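PDB 5OIU: type IV pilus assembly protein PilF from Thermus thermophilus HB8, which binds and probably hydrolyses ATP as a hexameric AAA+ motor that powers assembly of the type IV pilus. Local coordinates for residues Arg276-Lys286 with Gln376-Arg387. Sequence-based numbering, arbitrary orientation.
Sequences RLVRRVCEHCK and QGITTLEEVLAR. With ZN (zinc ion), chain S; ATP (adenosine-5'-triphosphate), chain Q.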
ATOM      1  N   ARG C 276       2.427  28.894 -10.766  1.00 31.27           N
ATOM      2  CA  ARG C 276       2.787  29.811  -9.694  1.00 38.58           C
ATOM      3  C   ARG C 276       2.757  31.240 -10.220  1.00 37.25           C
ATOM      4  O   ARG C 276       2.964  31.489 -11.413  1.00 37.35           O
ATOM      5  CB  ARG C 276       4.196  29.531  -9.137  1.00 36.69           C
ATOM      6  CG  ARG C 276       4.380  28.155  -8.606  1.00 34.54           C
ATOM      7  CD  ARG C 276       3.427  27.903  -7.457  1.00 32.56           C
ATOM      8  NE  ARG C 276       3.888  26.741  -6.709  1.00 41.76           N
ATOM      9  CZ  ARG C 276       3.619  25.488  -7.064  1.00 50.12           C
ATOM     10  NH1 ARG C 276       2.853  25.243  -8.137  1.00 43.49           N
ATOM     11  NH2 ARG C 276       4.103  24.480  -6.340  1.00 44.11           N
ATOM     12  N   LEU C 277       2.555  32.190  -9.316  1.00 34.87           N
ATOM     13  CA  LEU C 277       2.773  33.595  -9.647  1.00 35.03           C
ATOM     14  C   LEU C 277       4.093  34.086  -9.035  1.00 38.46           C
ATOM     15  O   LEU C 277       4.331  33.925  -7.830  1.00 34.86           O
ATOM     16  CB  LEU C 277       1.587  34.437  -9.177  1.00 35.52           C
ATOM     17  CG  LEU C 277       0.234  34.172  -9.866  1.00 37.84           C
ATOM     18  CD1 LEU C 277      -0.806  35.221  -9.470  1.00 36.47           C
ATOM     19  CD2 LEU C 277       0.363  34.132 -11.383  1.00 34.92           C
ATOM     20  N   VAL C 278       4.966  34.651  -9.876  1.00 44.22           N
ATOM     21  CA  VAL C 278       6.197  35.300  -9.432  1.00 39.11           C
ATOM     22  C   VAL C 278       6.038  36.797  -9.609  1.00 38.42           C
ATOM     23  O   VAL C 278       5.268  37.274 -10.448  1.00 35.66           O
ATOM     24  CB  VAL C 278       7.483  34.856 -10.172  1.00 34.75           C
ATOM     25  CG1 VAL C 278       7.699  33.364 -10.097  1.00 32.87           C
ATOM     26  CG2 VAL C 278       7.451  35.327 -11.593  1.00 34.44           C
ATOM     27  N   ARG C 279       6.798  37.543  -8.818  1.00 41.27           N
ATOM     28  CA  ARG C 279       6.780  38.988  -8.924  1.00 40.55           C
ATOM     29  C   ARG C 279       7.633  39.429 -10.107  1.00 45.49           C
ATOM     30  O   ARG C 279       8.661  38.820 -10.430  1.00 44.93           O
ATOM     31  CB  ARG C 279       7.278  39.627  -7.634  1.00 42.31           C
ATOM     32  CG  ARG C 279       6.249  39.588  -6.537  1.00 45.63           C
ATOM     33  CD  ARG C 279       6.674  40.453  -5.392  1.00 45.74           C
ATOM     34  NE  ARG C 279       7.885  39.927  -4.780  1.00 46.87           N
ATOM     35  CZ  ARG C 279       8.653  40.596  -3.920  1.00 47.52           C
ATOM     36  NH1 ARG C 279       8.349  41.840  -3.562  1.00 41.43           N
ATOM     37  NH2 ARG C 279       9.732  40.012  -3.421  1.00 44.35           N
ATOM     38  N   ARG C 280       7.190  40.502 -10.745  1.00 39.73           N
ATOM     39  CA  ARG C 280       7.710  40.958 -12.018  1.00 41.47           C
ATOM     40  C   ARG C 280       8.664  42.130 -11.808  1.00 45.09           C
ATOM     41  O   ARG C 280       8.305  43.115 -11.154  1.00 42.50           O
ATOM     42  CB  ARG C 280       6.539  41.362 -12.902  1.00 45.09           C
ATOM     43  CG  ARG C 280       6.910  41.685 -14.299  1.00 46.61           C
ATOM     44  CD  ARG C 280       5.663  41.768 -15.126  1.00 53.26           C
ATOM     45  NE  ARG C 280       5.999  41.797 -16.541  1.00 60.40           N
ATOM     46  CZ  ARG C 280       5.105  41.715 -17.514  1.00 59.19           C
ATOM     47  NH1 ARG C 280       3.811  41.601 -17.215  1.00 58.60           N
ATOM     48  NH2 ARG C 280       5.512  41.746 -18.776  1.00 51.23           N
ATOM     49  N   VAL C 281       9.875  42.025 -12.364  1.00 40.05           N
ATOM     50  CA  VAL C 281      10.876  43.069 -12.163  1.00 45.24           C
ATOM     51  C   VAL C 281      10.387  44.390 -12.746  1.00 44.71           C
ATOM     52  O   VAL C 281       9.914  44.442 -13.890  1.00 43.32           O
ATOM     53  CB  VAL C 281      12.210  42.654 -12.805  1.00 45.87           C
ATOM     54  CG1 VAL C 281      13.187  43.816 -12.779  1.00 44.96           C
ATOM     55  CG2 VAL C 281      12.803  41.435 -12.099  1.00 46.44           C
ATOM     56  N   CYS C 282      10.513  45.465 -11.965  1.00 46.92           N
ATOM     57  CA  CYS C 282      10.212  46.802 -12.467  1.00 46.32           C
ATOM     58  C   CYS C 282      11.023  47.120 -13.720  1.00 52.76           C
ATOM     59  O   CYS C 282      12.201  46.773 -13.834  1.00 54.12           O
ATOM     60  CB  CYS C 282      10.492  47.856 -11.395  1.00 52.65           C
ATOM     61  SG  CYS C 282      10.385  49.591 -11.995  1.00 60.73           S
ATOM     62  N   GLU C 283      10.385  47.792 -14.670  1.00 59.95           N
ATOM     63  CA  GLU C 283      11.024  48.013 -15.959  1.00 63.65           C
ATOM     64  C   GLU C 283      11.987  49.186 -15.956  1.00 62.97           C
ATOM     65  O   GLU C 283      12.830  49.269 -16.854  1.00 61.32           O
ATOM     66  CB  GLU C 283       9.970  48.239 -17.039  1.00 68.95           C
ATOM     67  CG  GLU C 283       9.224  46.996 -17.416  1.00 71.10           C
ATOM     68  CD  GLU C 283      10.077  46.021 -18.207  1.00 78.63           C
ATOM     69  OE1 GLU C 283      11.302  46.259 -18.363  1.00 76.31           O
ATOM     70  OE2 GLU C 283       9.508  45.013 -18.682  1.00 85.54           O
ATOM     71  N   HIS C 284      11.886  50.077 -14.970  1.00 62.49           N
ATOM     72  CA  HIS C 284      12.604  51.344 -14.993  1.00 65.99           C
ATOM     73  C   HIS C 284      13.860  51.358 -14.130  1.00 66.77           C
ATOM     74  O   HIS C 284      14.704  52.240 -14.314  1.00 68.91           O
ATOM     75  CB  HIS C 284      11.668  52.482 -14.560  1.00 71.57           C
ATOM     76  CG  HIS C 284      10.434  52.599 -15.404  1.00 80.86           C
ATOM     77  ND1 HIS C 284       9.183  52.837 -14.869  1.00 82.10           N
ATOM     78  CD2 HIS C 284      10.258  52.498 -16.745  1.00 81.62           C
ATOM     79  CE1 HIS C 284       8.291  52.876 -15.844  1.00 80.12           C
ATOM     80  NE2 HIS C 284       8.917  52.671 -16.991  1.00 83.05           N
ATOM     81  N   CYS C 285      14.008  50.423 -13.189  1.00 63.73           N
ATOM     82  CA  CYS C 285      15.271  50.251 -12.483  1.00 56.24           C
ATOM     83  C   CYS C 285      15.882  48.883 -12.747  1.00 56.45           C
ATOM     84  O   CYS C 285      16.713  48.417 -11.965  1.00 59.32           O
ATOM     85  CB  CYS C 285      15.089  50.459 -10.985  1.00 61.36           C
ATOM     86  SG  CYS C 285      13.887  49.369 -10.274  1.00 58.36           S
ATOM     87  N   LYS C 286      15.486  48.227 -13.829  1.00 56.97           N
ATOM     88  CA  LYS C 286      16.021  46.912 -14.127  1.00 59.15           C
ATOM     89  C   LYS C 286      17.505  47.022 -14.454  1.00 61.70           C
ATOM     90  O   LYS C 286      17.970  48.016 -15.009  1.00 63.23           O
ATOM     91  CB  LYS C 286      15.256  46.265 -15.285  1.00 51.06           C
ATOM     92  CG  LYS C 286      15.644  44.820 -15.533  1.00 51.98           C
ATOM     93  CD  LYS C 286      15.072  44.262 -16.832  1.00 55.46           C
ATOM     94  CE  LYS C 286      13.581  44.018 -16.749  1.00 51.90           C
ATOM     95  NZ  LYS C 286      13.137  43.161 -17.895  1.00 61.37           N
ATOM     96  N   GLN C 376      15.162  36.163 -19.189  1.00 49.58           N
ATOM     97  CA  GLN C 376      14.725  37.251 -20.050  1.00 48.59           C
ATOM     98  C   GLN C 376      14.400  38.526 -19.283  1.00 47.25           C
ATOM     99  O   GLN C 376      13.973  39.507 -19.893  1.00 47.17           O
ATOM    100  CB  GLN C 376      13.514  36.812 -20.871  1.00 40.32           C
ATOM    101  CG  GLN C 376      13.837  35.650 -21.779  1.00 47.39           C
ATOM    102  CD  GLN C 376      12.621  35.133 -22.523  1.00 66.92           C
ATOM    103  OE1 GLN C 376      11.892  34.275 -22.022  1.00 66.50           O
ATOM    104  NE2 GLN C 376      12.384  35.663 -23.724  1.00 71.37           N
ATOM    105  N   GLY C 377      14.589  38.544 -17.972  1.00 43.23           N
ATOM    106  CA  GLY C 377      14.302  39.723 -17.192  1.00 41.78           C
ATOM    107  C   GLY C 377      12.873  39.889 -16.729  1.00 40.92           C
ATOM    108  O   GLY C 377      12.543  40.940 -16.171  1.00 43.99           O
ATOM    109  N   ILE C 378      12.007  38.899 -16.931  1.00 41.89           N
ATOM    110  CA  ILE C 378      10.638  39.023 -16.428  1.00 41.45           C
ATOM    111  C   ILE C 378      10.621  39.012 -14.901  1.00 44.57           C
ATOM    112  O   ILE C 378       9.854  39.745 -14.263  1.00 41.38           O
ATOM    113  CB  ILE C 378       9.769  37.902 -17.014  1.00 38.64           C
ATOM    114  CG1 ILE C 378       9.700  38.064 -18.524  1.00 40.49           C
ATOM    115  CG2 ILE C 378       8.396  37.925 -16.415  1.00 40.20           C
ATOM    116  CD1 ILE C 378       9.420  36.798 -19.255  1.00 36.56           C
ATOM    117  N   THR C 379      11.466  38.189 -14.292  1.00 44.26           N
ATOM    118  CA  THR C 379      11.498  38.047 -12.847  1.00 43.05           C
ATOM    119  C   THR C 379      12.939  37.842 -12.388  1.00 46.23           C
ATOM    120  O   THR C 379      13.865  37.644 -13.191  1.00 43.79           O
ATOM    121  CB  THR C 379      10.600  36.886 -12.391  1.00 41.76           C
ATOM    122  OG1 THR C 379      10.558  36.844 -10.970  1.00 37.14           O
ATOM    123  CG2 THR C 379      11.115  35.537 -12.925  1.00 39.42           C
ATOM    124  N   THR C 380      13.128  37.924 -11.077  1.00 46.60           N
ATOM    125  CA  THR C 380      14.409  37.564 -10.503  1.00 44.58           C
ATOM    126  C   THR C 380      14.497  36.058 -10.350  1.00 38.72           C
ATOM    127  O   THR C 380      13.488  35.350 -10.326  1.00 44.86           O
ATOM    128  CB  THR C 380      14.590  38.207  -9.139  1.00 45.18           C
ATOM    129  OG1 THR C 380      13.679  37.589  -8.219  1.00 42.43           O
ATOM    130  CG2 THR C 380      14.328  39.696  -9.220  1.00 37.86           C
ATOM    131  N   LEU C 381      15.724  35.565 -10.243  1.00 38.25           N
ATOM    132  CA  LEU C 381      15.896  34.154  -9.921  1.00 40.86           C
ATOM    133  C   LEU C 381      15.402  33.849  -8.513  1.00 40.30           C
ATOM    134  O   LEU C 381      14.874  32.758  -8.272  1.00 38.43           O
ATOM    135  CB  LEU C 381      17.355  33.755 -10.074  1.00 38.53           C
ATOM    136  CG  LEU C 381      17.646  32.316  -9.679  1.00 42.43           C
ATOM    137  CD1 LEU C 381      17.209  31.384 -10.803  1.00 39.18           C
ATOM    138  CD2 LEU C 381      19.124  32.133  -9.332  1.00 36.29           C
ATOM    139  N   GLU C 382      15.533  34.803  -7.584  1.00 38.58           N
ATOM    140  CA  GLU C 382      15.078  34.562  -6.214  1.00 40.10           C
ATOM    141  C   GLU C 382      13.583  34.287  -6.180  1.00 39.47           C
ATOM    142  O   GLU C 382      13.131  33.347  -5.515  1.00 36.40           O
ATOM    143  CB  GLU C 382      15.430  35.743  -5.307  1.00 38.01           C
ATOM    144  CG  GLU C 382      16.918  35.798  -4.905  1.00 52.38           C
ATOM    145  CD  GLU C 382      17.838  36.254  -6.053  1.00 55.57           C
ATOM    146  OE1 GLU C 382      17.407  37.106  -6.858  1.00 54.89           O
ATOM    147  OE2 GLU C 382      18.993  35.772  -6.145  1.00 57.33           O
ATOM    148  N   GLU C 383      12.798  35.100  -6.896  1.00 38.14           N
ATOM    149  CA  GLU C 383      11.367  34.844  -7.015  1.00 38.48           C
ATOM    150  C   GLU C 383      11.109  33.429  -7.498  1.00 36.08           C
ATOM    151  O   GLU C 383      10.280  32.708  -6.933  1.00 35.55           O
ATOM    152  CB  GLU C 383      10.728  35.854  -7.964  1.00 38.50           C
ATOM    153  CG  GLU C 383      10.299  37.118  -7.282  1.00 38.50           C
ATOM    154  CD  GLU C 383       9.229  36.863  -6.245  1.00 40.92           C
ATOM    155  OE1 GLU C 383       8.175  36.327  -6.629  1.00 41.45           O
ATOM    156  OE2 GLU C 383       9.437  37.187  -5.052  1.00 42.48           O
ATOM    157  N   VAL C 384      11.841  33.001  -8.528  1.00 33.53           N
ATOM    158  CA  VAL C 384      11.671  31.648  -9.052  1.00 33.90           C
ATOM    159  C   VAL C 384      11.975  30.615  -7.971  1.00 37.38           C
ATOM    160  O   VAL C 384      11.145  29.750  -7.660  1.00 41.69           O
ATOM    161  CB  VAL C 384      12.554  31.443 -10.293  1.00 41.00           C
ATOM    162  CG1 VAL C 384      12.614  29.974 -10.658  1.00 38.22           C
ATOM    163  CG2 VAL C 384      12.023  32.291 -11.459  1.00 40.13           C
ATOM    164  N   LEU C 385      13.181  30.683  -7.394  1.00 35.95           N
ATOM    165  CA  LEU C 385      13.560  29.746  -6.339  1.00 36.49           C
ATOM    166  C   LEU C 385      12.560  29.752  -5.195  1.00 37.42           C
ATOM    167  O   LEU C 385      12.273  28.704  -4.610  1.00 38.03           O
ATOM    168  CB  LEU C 385      14.947  30.074  -5.812  1.00 30.81           C
ATOM    169  CG  LEU C 385      16.013  30.105  -6.884  1.00 31.59           C
ATOM    170  CD1 LEU C 385      17.362  30.434  -6.254  1.00 37.04           C
ATOM    171  CD2 LEU C 385      16.056  28.765  -7.591  1.00 31.98           C
ATOM    172  N   ALA C 386      12.023  30.928  -4.856  1.00 34.64           N
ATOM    173  CA  ALA C 386      11.021  31.000  -3.796  1.00 37.29           C
ATOM    174  C   ALA C 386       9.834  30.098  -4.102  1.00 41.50           C
ATOM    175  O   ALA C 386       9.374  29.336  -3.240  1.00 35.56           O
ATOM    176  CB  ALA C 386      10.560  32.445  -3.613  1.00 35.86           C
ATOM    177  N   ARG C 387       9.347  30.148  -5.351  1.00 44.52           N
ATOM    178  CA  ARG C 387       8.098  29.508  -5.747  1.00 38.91           C
ATOM    179  C   ARG C 387       8.223  28.013  -5.967  1.00 40.23           C
ATOM    180  O   ARG C 387       7.202  27.355  -6.170  1.00 42.43           O
ATOM    181  CB  ARG C 387       7.563  30.143  -7.033  1.00 39.70           C
ATOM    182  CG  ARG C 387       6.913  31.488  -6.884  1.00 34.12           C
ATOM    183  CD  ARG C 387       5.840  31.484  -5.812  1.00 36.28           C
ATOM    184  NE  ARG C 387       6.409  31.958  -4.567  1.00 38.79           N
ATOM    185  CZ  ARG C 387       6.719  33.225  -4.335  1.00 43.75           C
ATOM    186  NH1 ARG C 387       6.472  34.135  -5.275  1.00 39.13           N
ATOM    187  NH2 ARG C 387       7.259  33.580  -3.163  1.00 41.90           N
TER
HETATM  188 ZN    ZN S 503      11.685  50.397 -10.089  1.00 60.01          ZN
HETATM  189  PG  ATP Q 501      -7.946  30.659  -5.205  1.00 47.22           P
HETATM  190  O1G ATP Q 501      -6.911  29.728  -4.581  1.00 43.15           O
HETATM  191  O2G ATP Q 501      -9.045  29.941  -5.959  1.00 51.41           O
HETATM  192  O3G ATP Q 501      -8.492  31.712  -4.274  1.00 50.20           O
HETATM  193  PB  ATP Q 501      -6.701  31.194  -7.741  1.00 43.61           P
HETATM  194  O1B ATP Q 501      -5.633  30.135  -7.643  1.00 38.43           O
HETATM  195  O2B ATP Q 501      -7.942  30.976  -8.574  1.00 44.63           O
HETATM  196  O3B ATP Q 501      -7.164  31.610  -6.258  1.00 37.20           O
HETATM  197  PA  ATP Q 501      -6.892  33.727  -8.955  1.00 44.46           P
HETATM  198  O1A ATP Q 501      -7.234  33.601 -10.415  1.00 44.10           O
HETATM  199  O2A ATP Q 501      -8.006  34.014  -7.977  1.00 52.17           O
HETATM  200  O3A ATP Q 501      -6.022  32.518  -8.346  1.00 36.64           O
HETATM  201  O5' ATP Q 501      -5.832  34.930  -8.930  1.00 51.67           O
HETATM  202  C5' ATP Q 501      -5.271  35.425  -7.717  1.00 45.67           C
HETATM  203  C4' ATP Q 501      -4.727  36.814  -8.024  1.00 47.91           C
HETATM  204  O4' ATP Q 501      -3.641  36.742  -8.956  1.00 38.08           O
HETATM  205  C3' ATP Q 501      -5.812  37.663  -8.657  1.00 48.62           C
HETATM  206  O3' ATP Q 501      -5.679  38.952  -8.028  1.00 58.32           O
HETATM  207  C2' ATP Q 501      -5.462  37.638 -10.142  1.00 45.41           C
HETATM  208  O2' ATP Q 501      -5.941  38.772 -10.888  1.00 47.55           O
HETATM  209  C1' ATP Q 501      -3.938  37.487 -10.133  1.00 40.76           C
HETATM  210  N9  ATP Q 501      -3.418  36.734 -11.290  1.00 43.85           N
HETATM  211  C8  ATP Q 501      -3.871  35.525 -11.689  1.00 41.81           C
HETATM  212  N7  ATP Q 501      -3.184  35.085 -12.776  1.00 36.81           N
HETATM  213  C5  ATP Q 501      -2.277  36.021 -13.097  1.00 35.97           C
HETATM  214  C6  ATP Q 501      -1.239  36.174 -14.141  1.00 37.59           C
HETATM  215  N6  ATP Q 501      -1.041  35.219 -15.086  1.00 35.66           N
HETATM  216  N1  ATP Q 501      -0.493  37.298 -14.122  1.00 38.36           N
HETATM  217  C2  ATP Q 501      -0.686  38.248 -13.184  1.00 43.36           C
HETATM  218  N3  ATP Q 501      -1.610  38.175 -12.203  1.00 43.40           N
HETATM  219  C4  ATP Q 501      -2.427  37.104 -12.106  1.00 39.20           C
HETATM  220  O   HOH W   1      11.661  37.367  -3.923  1.00 42.69           O
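The carboxylate oxygen OE2 of E383 is gripped by R279 twice, NE at 3.2 Å and NH2 at 3.3 Å. This salt bridge ties the end of strand 269-281, part of the central sheet of the P-loop ATPase fold, to helix 381-387, which runs nearly antiparallel to the strand. The bend of R279 at chi3 (-65°) turns both nitrogens to OE2, which lies in the guanidinium plane; that plane stands 76° from the carboxylate, so both meet OE2 from above the same carboxylate face. The other oxygen, OE1, accepts a hydrogen bond from the backbone N of R279 at 2.9 Å and a weak one from R387 NH1, part of a second salt bridge, so glutamate suits a place that must serve a backbone amide and two arginines. Were E383 replaced by an alanine, the R279 amide would probably lose its acceptor and the two guanidinium groups their shared countercharge. R387 NH1 also bonds weakly to L277 O. V278, whose short beta-branched chain suits a strand close to the helix, sets CG1 on R387 CG and CG2 against T379. T379 turns OG1 anti to its own N (chi1 -175°), where it donates to R279 O at 2.8 Å; T380 is the N-cap, its OG1 accepting from E383 N and also hydrogen-bonded to Y325 OH. I378 O accepts a hydrogen bond from V281 N. Past the strand, C282 and C285 bind zinc with C320; from the strand itself, L277 brings CD1 to 3.3 Å from O4' of ATP. G377, with the positive phi of a Schellman motif, leaves room for K286, whose NZ meets G377 O at 2.9 Å from above the carbonyl plane.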